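Local coordinates for protein catalase-3 (Neurospora crassa, PDB 4AJ9) that breaks down hydrogen peroxide to water and oxygen with a heme cofactor, an activity that in catalases protects aerobic cells from peroxide, at residues G235-V240 and E524-I529; T531-V536 and A584-V589; W623-A628 and V667-E672. All blocks are in the same frame, centred on the assembly; numbering follows the deposited sequence. Where two conformers were deposited one is given.

Contact 1. Residues G235-V240 and E524-I529; sequences GKAALV and ESLPTI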
loop_
_atom_site.group_PDB
_atom_site.type_symbol
_atom_site.label_atom_id
_atom_site.label_comp_id
_atom_site.label_asym_id
_atom_site.label_seq_id
_atom_site.Cartn_x
_atom_site.Cartn_y
_atom_site.Cartn_z
ATOM N N GLY C 235 7.215 -14.947 39.933
ATOM C CA GLY C 235 8.253 -15.967 39.912
ATOM C C GLY C 235 8.428 -16.604 38.538
ATOM O O GLY C 235 7.469 -16.732 37.777
ATOM N N LYS C 236 9.654 -16.992 38.199
ATOM C CA LYS C 236 9.883 -17.688 36.932
ATOM C C LYS C 236 9.424 -19.151 37.001
ATOM O O LYS C 236 9.638 -19.826 38.004
ATOM C CB LYS C 236 11.355 -17.604 36.526
ATOM C CG LYS C 236 11.778 -16.216 36.036
ATOM C CD LYS C 236 13.230 -16.183 35.597
ATOM C CE LYS C 236 14.173 -16.356 36.791
ATOM N NZ LYS C 236 15.594 -16.429 36.359
ATOM N N ALA C 237 8.776 -19.630 35.942
ATOM C CA ALA C 237 8.313 -21.014 35.893
ATOM C C ALA C 237 8.322 -21.494 34.455
ATOM O O ALA C 237 8.082 -20.710 33.540
ATOM C CB ALA C 237 6.902 -21.129 36.478
ATOM N N ALA C 238 8.607 -22.776 34.247
ATOM C CA ALA C 238 8.655 -23.326 32.893
ATOM C C ALA C 238 8.020 -24.706 32.802
ATOM O O ALA C 238 7.877 -25.417 33.796
ATOM C CB ALA C 238 10.084 -23.372 32.392
ATOM N N LEU C 239 7.636 -25.068 31.587
ATOM C CA LEU C 239 7.055 -26.362 31.301
ATOM C C LEU C 239 8.190 -27.348 31.031
ATOM O O LEU C 239 9.359 -26.975 31.116
ATOM C CB LEU C 239 6.174 -26.229 30.061
ATOM C CG LEU C 239 5.137 -25.100 30.122
ATOM C CD1 LEU C 239 4.387 -24.953 28.789
ATOM C CD2 LEU C 239 4.158 -25.323 31.273
ATOM N N VAL C 240 7.855 -28.599 30.710
ATOM C CA VAL C 240 8.832 -29.515 30.121
ATOM C C VAL C 240 8.484 -29.700 28.640
ATOM O O VAL C 240 7.343 -29.466 28.245
ATOM C CB VAL C 240 8.907 -30.873 30.879
ATOM C CG1 VAL C 240 9.358 -30.632 32.321
ATOM C CG2 VAL C 240 7.565 -31.598 30.855
ATOM N N GLU C 524 14.371 -22.445 42.512
ATOM C CA GLU C 524 13.621 -21.583 43.414
ATOM C C GLU C 524 12.114 -21.795 43.279
ATOM O O GLU C 524 11.597 -21.946 42.178
ATOM C CB GLU C 524 13.982 -20.121 43.153
ATOM C CG GLU C 524 13.328 -19.155 44.115
ATOM C CD GLU C 524 13.974 -17.781 44.097
ATOM O OE1 GLU C 524 14.454 -17.357 43.021
ATOM O OE2 GLU C 524 14.004 -17.130 45.165
ATOM N N SER C 525 11.415 -21.799 44.407
ATOM C CA SER C 525 9.989 -22.070 44.422
ATOM C C SER C 525 9.202 -20.781 44.195
ATOM O O SER C 525 9.718 -19.685 44.425
ATOM C CB SER C 525 9.597 -22.731 45.748
ATOM O OG SER C 525 9.835 -21.849 46.831
ATOM N N LEU C 526 7.959 -20.902 43.736
ATOM C CA LEU C 526 7.164 -19.712 43.420
ATOM C C LEU C 526 6.771 -18.912 44.657
ATOM O O LEU C 526 6.489 -19.484 45.715
ATOM C CB LEU C 526 5.908 -20.094 42.629
ATOM C CG LEU C 526 6.168 -20.821 41.315
ATOM C CD1 LEU C 526 4.847 -21.252 40.677
ATOM C CD2 LEU C 526 6.969 -19.930 40.379
ATOM N N PRO C 527 6.735 -17.575 44.521
ATOM C CA PRO C 527 6.394 -16.674 45.628
ATOM C C PRO C 527 4.904 -16.683 45.913
ATOM O O PRO C 527 4.477 -16.406 47.038
ATOM C CB PRO C 527 6.840 -15.296 45.111
ATOM C CG PRO C 527 6.723 -15.402 43.621
ATOM C CD PRO C 527 7.066 -16.841 43.284
ATOM N N THR C 528 4.114 -17.007 44.896
ATOM C CA THR C 528 2.675 -17.106 45.066
ATOM C C THR C 528 2.101 -18.193 44.163
ATOM O O THR C 528 2.661 -18.499 43.105
ATOM C CB THR C 528 1.977 -15.762 44.769
ATOM O OG1 THR C 528 0.566 -15.908 44.964
ATOM C CG2 THR C 528 2.244 -15.308 43.337
ATOM N N ILE C 529 0.990 -18.783 44.583
ATOM C CA ILE C 529 0.308 -19.760 43.744
ATOM C C ILE C 529 -1.024 -19.219 43.212
ATOM O O ILE C 529 -1.776 -19.937 42.560
ATOM C CB ILE C 529 0.103 -21.089 44.477
ATOM C CG1 ILE C 529 -0.810 -20.894 45.693
ATOM C CG2 ILE C 529 1.462 -21.678 44.862
ATOM C CD1 ILE C 529 -1.424 -22.194 46.218
#
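Leu526 and Pro527 press side by side against the backbone of Gly235 and Lys236, and hardly any side chain answers them from the other segment. Leu526 forms the buried part. One of its methyls, CD2, lies 3.6 Å from Lys236 O and 4.1 Å from Gly235 C, and at 4.1 Å it also meets Ala237 CB, the one apolar side-chain pair of the contact. The torsion about CA-CB (chi1 -58°) sets CG anti to the carbonyl carbon, which brings CD2 nearer to segment 235-240 than the direction of the CB bond alone would suggest. Leu526 and Ala237 are both buried, and the backbone of Ala237 is hydrogen-bonded to Arg201 and His205, while Leu526 pairs through its backbone with Lys666 at the end of helix 654-667.

Toward solvent the packing thins out. The exposed ring of Pro527 lies against Gly235, with CD 3.7 Å from Gly235 CA and CG 3.7 Å from Gly235 N. Gly235 has a positive phi of 87° and carries no CB, and the proline ring lies directly against its backbone. The CB bond of Lys236 points away from 524-529; its NZ stays 6.8 Å from Glu524 OE1, too far for an ion pair, and has weak bonds to the carbonyls of Gly518 and Ser520 and a long, weak ion pair with Asp207.

The contact joins two loops. Residues 524-529 lead into the first strand of the C-terminal domain, and residues 235-240 run from strand 223-232 of the catalase barrel to helix 241-250. No hydrogen bond crosses between them, which implies that their direct attraction rests on van der Waals contact and burial of the leucine methyl.

Contact 2. Residues T531-V536 and A584-V589; sequences TLRVGV and AFDAVV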
loop_
_atom_site.group_PDB
_atom_site.type_symbol
_atom_site.label_atom_id
_atom_site.label_comp_id
_atom_site.label_asym_id
_atom_site.label_seq_id
_atom_site.Cartn_x
_atom_site.Cartn_y
_atom_site.Cartn_z
ATOM N N THR C 531 -3.811 -17.779 40.944
ATOM C CA THR C 531 -4.114 -18.047 39.536
ATOM C C THR C 531 -3.734 -19.440 39.040
ATOM O O THR C 531 -4.200 -19.849 37.984
ATOM C CB THR C 531 -3.467 -17.034 38.569
ATOM O OG1 THR C 531 -2.096 -17.402 38.334
ATOM C CG2 THR C 531 -3.546 -15.621 39.127
ATOM N N LEU C 532 -2.879 -20.161 39.758
ATOM C CA LEU C 532 -2.492 -21.480 39.275
ATOM C C LEU C 532 -3.727 -22.396 39.215
ATOM O O LEU C 532 -4.716 -22.181 39.921
ATOM C CB LEU C 532 -1.365 -22.094 40.106
ATOM C CG LEU C 532 -0.042 -21.322 40.053
ATOM C CD1 LEU C 532 1.079 -22.145 40.656
ATOM C CD2 LEU C 532 0.308 -20.902 38.628
ATOM N N ARG C 533 -3.655 -23.410 38.364
ATOM C CA ARG C 533 -4.838 -24.132 37.934
ATOM C C ARG C 533 -4.851 -25.566 38.446
ATOM O O ARG C 533 -3.859 -26.288 38.337
ATOM C CB ARG C 533 -4.917 -24.118 36.399
ATOM C CG ARG C 533 -5.125 -22.717 35.822
ATOM C CD ARG C 533 -4.567 -22.577 34.397
ATOM N NE ARG C 533 -4.745 -21.223 33.863
ATOM C CZ ARG C 533 -5.800 -20.825 33.155
ATOM N NH1 ARG C 533 -6.785 -21.678 32.886
ATOM N NH2 ARG C 533 -5.872 -19.570 32.713
ATOM N N VAL C 534 -5.988 -25.978 38.989
ATOM C CA VAL C 534 -6.131 -27.337 39.489
ATOM C C VAL C 534 -7.245 -28.037 38.724
ATOM O O VAL C 534 -8.366 -27.543 38.663
ATOM C CB VAL C 534 -6.445 -27.335 40.990
ATOM C CG1 VAL C 534 -6.523 -28.756 41.522
ATOM C CG2 VAL C 534 -5.389 -26.536 41.737
ATOM N N GLY C 535 -6.921 -29.165 38.108
ATOM C CA GLY C 535 -7.929 -29.995 37.488
ATOM C C GLY C 535 -8.378 -31.054 38.478
ATOM O O GLY C 535 -7.586 -31.890 38.907
ATOM N N VAL C 536 -9.647 -31.012 38.856
ATOM C CA VAL C 536 -10.190 -32.037 39.737
ATOM C C VAL C 536 -10.933 -33.077 38.904
ATOM O O VAL C 536 -11.961 -32.772 38.299
ATOM C CB VAL C 536 -11.142 -31.428 40.758
ATOM C CG1 VAL C 536 -11.711 -32.517 41.658
ATOM C CG2 VAL C 536 -10.428 -30.365 41.572
ATOM N N ALA C 584 -3.558 -28.305 30.668
ATOM C CA ALA C 584 -4.318 -27.122 31.077
ATOM C C ALA C 584 -4.127 -26.758 32.544
ATOM O O ALA C 584 -4.520 -25.672 32.982
ATOM C CB ALA C 584 -5.792 -27.313 30.795
ATOM N N PHE C 585 -3.531 -27.668 33.303
ATOM C CA PHE C 585 -3.503 -27.531 34.749
ATOM C C PHE C 585 -2.097 -27.573 35.315
ATOM O O PHE C 585 -1.187 -28.135 34.718
ATOM C CB PHE C 585 -4.351 -28.632 35.402
ATOM C CG PHE C 585 -5.703 -28.788 34.774
ATOM C CD1 PHE C 585 -6.638 -27.778 34.877
ATOM C CD2 PHE C 585 -6.022 -29.926 34.062
ATOM C CE1 PHE C 585 -7.881 -27.908 34.294
ATOM C CE2 PHE C 585 -7.266 -30.063 33.482
ATOM C CZ PHE C 585 -8.186 -29.047 33.586
ATOM N N ASP C 586 -1.939 -26.973 36.486
ATOM C CA ASP C 586 -0.665 -26.981 37.175
ATOM C C ASP C 586 -0.641 -28.100 38.216
ATOM O O ASP C 586 0.427 -28.505 38.679
ATOM C CB ASP C 586 -0.409 -25.616 37.807
ATOM C CG ASP C 586 -0.395 -24.504 36.782
ATOM O OD1 ASP C 586 0.518 -24.526 35.936
ATOM O OD2 ASP C 586 -1.282 -23.609 36.825
ATOM N N ALA C 587 -1.821 -28.606 38.559
ATOM C CA ALA C 587 -1.947 -29.746 39.472
ATOM C C ALA C 587 -3.175 -30.583 39.097
ATOM O O ALA C 587 -4.151 -30.055 38.574
ATOM C CB ALA C 587 -2.041 -29.255 40.926
ATOM N N VAL C 588 -3.120 -31.888 39.347
ATOM C CA VAL C 588 -4.236 -32.774 39.021
ATOM C C VAL C 588 -4.655 -33.578 40.253
ATOM O O VAL C 588 -3.840 -34.266 40.862
ATOM C CB VAL C 588 -3.885 -33.730 37.871
ATOM C CG1 VAL C 588 -5.038 -34.689 37.604
ATOM C CG2 VAL C 588 -3.558 -32.933 36.626
ATOM N N VAL C 589 -5.923 -33.475 40.631
ATOM C CA VAL C 589 -6.402 -34.170 41.818
ATOM C C VAL C 589 -7.632 -35.023 41.526
ATOM O O VAL C 589 -8.630 -34.534 40.997
ATOM C CB VAL C 589 -6.711 -33.190 42.969
ATOM C CG1 VAL C 589 -5.428 -32.557 43.481
ATOM C CG2 VAL C 589 -7.687 -32.122 42.510
HETATM O O HOH W 1 -7.148 -24.427 33.440
#
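Arg533 runs its side chain past Asp586 and Ala584 on its way to a partner outside the two strands. Its CB lies 3.7 Å from Asp586 OD2 and touches the edge of the Phe585 ring; CG passes the same carboxylate oxygen and Ala584 O more loosely, and CD comes within 3.4 Å of Ala584 O. From CG to NE the chain is extended, and at its tip NH1 reaches a water, lying in the guanidinium plane, that donates in turn to Ala584 O. NH2 forms a salt bridge with Asp261.

The backbone beneath belongs to strands 533-537 and 587-590, parallel neighbours in the sheet of the C-terminal domain. Without the short edge strand 575-576 the parallel order is 2-1-3-4-5, the flavodoxin-like layout, consistent with the relation to class I glutamine amidotransferases. Gly535 N bonds to Ala587 O and Val589 N to Gly535 O. Arg533 O takes two donors, Asp586 N at 2.8 Å and Ala587 N at 3.1 Å, while Arg533 N gives its hydrogen to the anti lone pair of Asp586 OD2. Asp586 OD1 is paired with Arg201, so this carboxylate is gripped at both oxygens.

The Phe585 ring is sandwiched: Gly535 CA sits 3.6 Å from its centroid in a CH-pi contact, and Ala584 CB occupies the opposite face. Val534 CG2 packs more loosely on Ala587 CB, at 4.4 Å.

Contact 3. Residues W623-A628 and V667-E672; sequences WGKPVA and VFKFLE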
loop_
_atom_site.group_PDB
_atom_site.type_symbol
_atom_site.label_atom_id
_atom_site.label_comp_id
_atom_site.label_asym_id
_atom_site.label_seq_id
_atom_site.Cartn_x
_atom_site.Cartn_y
_atom_site.Cartn_z
ATOM N N TRP C 623 4.882 -35.161 33.733
ATOM C CA TRP C 623 5.316 -33.800 33.464
ATOM C C TRP C 623 5.707 -33.061 34.745
ATOM O O TRP C 623 5.938 -31.847 34.731
ATOM C CB TRP C 623 4.207 -33.060 32.718
ATOM C CG TRP C 623 3.939 -33.671 31.370
ATOM C CD1 TRP C 623 4.769 -34.496 30.669
ATOM C CD2 TRP C 623 2.767 -33.503 30.568
ATOM N NE1 TRP C 623 4.189 -34.846 29.469
ATOM C CE2 TRP C 623 2.956 -34.252 29.386
ATOM C CE3 TRP C 623 1.573 -32.787 30.734
ATOM C CZ2 TRP C 623 1.994 -34.309 28.373
ATOM C CZ3 TRP C 623 0.612 -32.852 29.728
ATOM C CH2 TRP C 623 0.838 -33.598 28.558
ATOM N N GLY C 624 5.787 -33.803 35.848
ATOM C CA GLY C 624 6.290 -33.278 37.109
ATOM C C GLY C 624 5.337 -32.445 37.958
ATOM O O GLY C 624 5.773 -31.768 38.890
ATOM N N LYS C 625 4.045 -32.490 37.650
ATOM C CA LYS C 625 3.056 -31.712 38.397
ATOM C C LYS C 625 2.742 -32.343 39.754
ATOM O O LYS C 625 2.842 -33.563 39.919
ATOM C CB LYS C 625 1.744 -31.586 37.605
ATOM C CG LYS C 625 1.882 -31.012 36.217
ATOM C CD LYS C 625 0.527 -30.924 35.509
ATOM C CE LYS C 625 0.692 -30.545 34.044
ATOM N NZ LYS C 625 1.343 -29.199 33.931
ATOM N N PRO C 626 2.360 -31.513 40.730
ATOM C CA PRO C 626 1.727 -32.058 41.936
ATOM C C PRO C 626 0.492 -32.845 41.519
ATOM O O PRO C 626 -0.354 -32.287 40.820
ATOM C CB PRO C 626 1.279 -30.812 42.702
ATOM C CG PRO C 626 2.047 -29.685 42.126
ATOM C CD PRO C 626 2.421 -30.041 40.731
ATOM N N VAL C 627 0.403 -34.115 41.904
ATOM C CA VAL C 627 -0.806 -34.893 41.670
ATOM C C VAL C 627 -1.324 -35.460 42.987
ATOM O O VAL C 627 -0.567 -35.628 43.949
ATOM C CB VAL C 627 -0.593 -36.015 40.634
ATOM C CG1 VAL C 627 -0.121 -35.421 39.292
ATOM C CG2 VAL C 627 0.409 -37.053 41.150
ATOM N N ALA C 628 -2.616 -35.744 43.043
ATOM C CA ALA C 628 -3.212 -36.160 44.307
ATOM C C ALA C 628 -4.500 -36.949 44.138
ATOM O O ALA C 628 -5.056 -37.032 43.049
ATOM C CB ALA C 628 -3.450 -34.951 45.195
ATOM N N VAL C 667 6.477 -25.469 44.751
ATOM C CA VAL C 667 7.615 -26.148 44.131
ATOM C C VAL C 667 7.418 -26.189 42.608
ATOM O O VAL C 667 8.371 -26.076 41.831
ATOM C CB VAL C 667 7.748 -27.583 44.658
ATOM C CG1 VAL C 667 8.905 -28.300 43.985
ATOM C CG2 VAL C 667 7.917 -27.577 46.183
ATOM N N PHE C 668 6.163 -26.384 42.216
ATOM C CA PHE C 668 5.695 -26.312 40.827
ATOM C C PHE C 668 6.040 -27.495 39.908
ATOM O O PHE C 668 5.147 -28.099 39.315
ATOM C CB PHE C 668 6.067 -24.981 40.161
ATOM C CG PHE C 668 5.391 -24.794 38.845
ATOM C CD1 PHE C 668 4.043 -24.474 38.794
ATOM C CD2 PHE C 668 6.078 -24.997 37.662
ATOM C CE1 PHE C 668 3.395 -24.329 37.583
ATOM C CE2 PHE C 668 5.435 -24.862 36.449
ATOM C CZ PHE C 668 4.092 -24.528 36.406
ATOM N N LYS C 669 7.323 -27.806 39.766
ATOM C CA LYS C 669 7.736 -29.024 39.078
ATOM C C LYS C 669 8.568 -29.894 40.005
ATOM O O LYS C 669 9.483 -29.410 40.684
ATOM C CB LYS C 669 8.548 -28.707 37.818
ATOM C CG LYS C 669 7.766 -27.998 36.716
ATOM C CD LYS C 669 6.694 -28.890 36.127
ATOM C CE LYS C 669 6.469 -28.553 34.651
ATOM N NZ LYS C 669 5.188 -29.116 34.157
ATOM N N PHE C 670 8.253 -31.182 40.021
ATOM C CA PHE C 670 8.987 -32.127 40.836
ATOM C C PHE C 670 10.037 -32.843 40.009
ATOM O O PHE C 670 9.754 -33.826 39.330
ATOM C CB PHE C 670 8.019 -33.076 41.537
ATOM C CG PHE C 670 7.299 -32.426 42.672
ATOM C CD1 PHE C 670 6.203 -31.615 42.437
ATOM C CD2 PHE C 670 7.766 -32.559 43.971
ATOM C CE1 PHE C 670 5.558 -30.983 43.478
ATOM C CE2 PHE C 670 7.124 -31.930 45.021
ATOM C CZ PHE C 670 6.012 -31.141 44.773
ATOM N N LEU C 671 11.258 -32.322 40.077
ATOM C CA LEU C 671 12.332 -32.708 39.170
ATOM C C LEU C 671 12.918 -34.087 39.461
ATOM O O LEU C 671 13.752 -34.584 38.699
ATOM C CB LEU C 671 13.446 -31.658 39.195
ATOM C CG LEU C 671 13.037 -30.239 38.798
ATOM C CD1 LEU C 671 14.253 -29.301 38.836
ATOM C CD2 LEU C 671 12.386 -30.238 37.422
ATOM N N GLU C 672 12.490 -34.712 40.550
ATOM C CA GLU C 672 12.994 -36.045 40.858
ATOM C C GLU C 672 12.453 -37.061 39.867
ATOM O O GLU C 672 12.931 -38.190 39.811
ATOM C CB GLU C 672 12.659 -36.464 42.292
ATOM C CG GLU C 672 11.364 -35.898 42.820
ATOM C CD GLU C 672 11.529 -34.485 43.341
ATOM O OE1 GLU C 672 12.322 -34.285 44.286
ATOM O OE2 GLU C 672 10.862 -33.577 42.811
HETATM O O HOH W 2 3.144 -28.004 35.376
#
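Lys669 brings its outer carbons up to the oxygen end of the Trp623 carbonyl, with CD 3.4 Å and CE 3.3 Å from Trp623 O, before NZ donates to that oxygen at 2.9 Å. Bends at chi2 (-67°) and chi3 (-149°) curl the chain back toward the end of helix 612-622, and NZ approaches with a tilt of 23° from the carbonyl plane. Alongside it Lys625 points the same way, the two NZ atoms 3.9 Å apart. Lys625 NZ also donates to Phe585 O.

The next carbonyl along, Gly624 O, receives Phe670 N at 2.8 Å on a lone pair in the carbonyl plane, and Lys669 CA adds a CA-H...O contact. The same oxygen lies at the edge of the Phe670 ring, in its plane. Pro626 crosses this ring at about a right angle, touching its edge with CG 4.0 Å from Phe670 CE1, while Val667 CG1 sits over one face.

Gly624, with positive phi, is the C-prime residue of a Schellman motif that closes helix 612-622, through Lys625 N to Gly620 O and Gly624 N to Tyr621 O. The contact thus ties the turn between that helix and strand 627-630 to the segment following helix 654-667, near the end of the C-terminal domain.

The two ammonium groups converge on the Glu243 carboxylate, Lys625 on OE2 and Lys669 on OE1. The carboxylate probably balances much of their charge, while a water accepts a hydrogen bond from each, so that the chemistry implies an ionic link between the C-terminal domain and helix 241-250 of the catalase core.

How the contacts relate
Contacts 2 and 3 belong to one sheet: strands 587-590 and 627-630 are neighbours in it, and Val588 O meets Ala628 N at 2.9 Å in a probable hydrogen bond. Their centres are 11 Å apart. Contact 1 lies where this domain meets the catalase core, its centre about 14 Å from that of contact 2 and 11 Å from that of contact 3. Leu526 is the common piece: its CD1 packs on Leu532 CD1 (3.9 Å) and on Phe668 CD1 (3.8 Å). Ala238 O also touches Lys669 CE, at 3.5 Å. All three contacts lie away from the heme pocket and the predicted active-site residues, on the same side of the chain's centre.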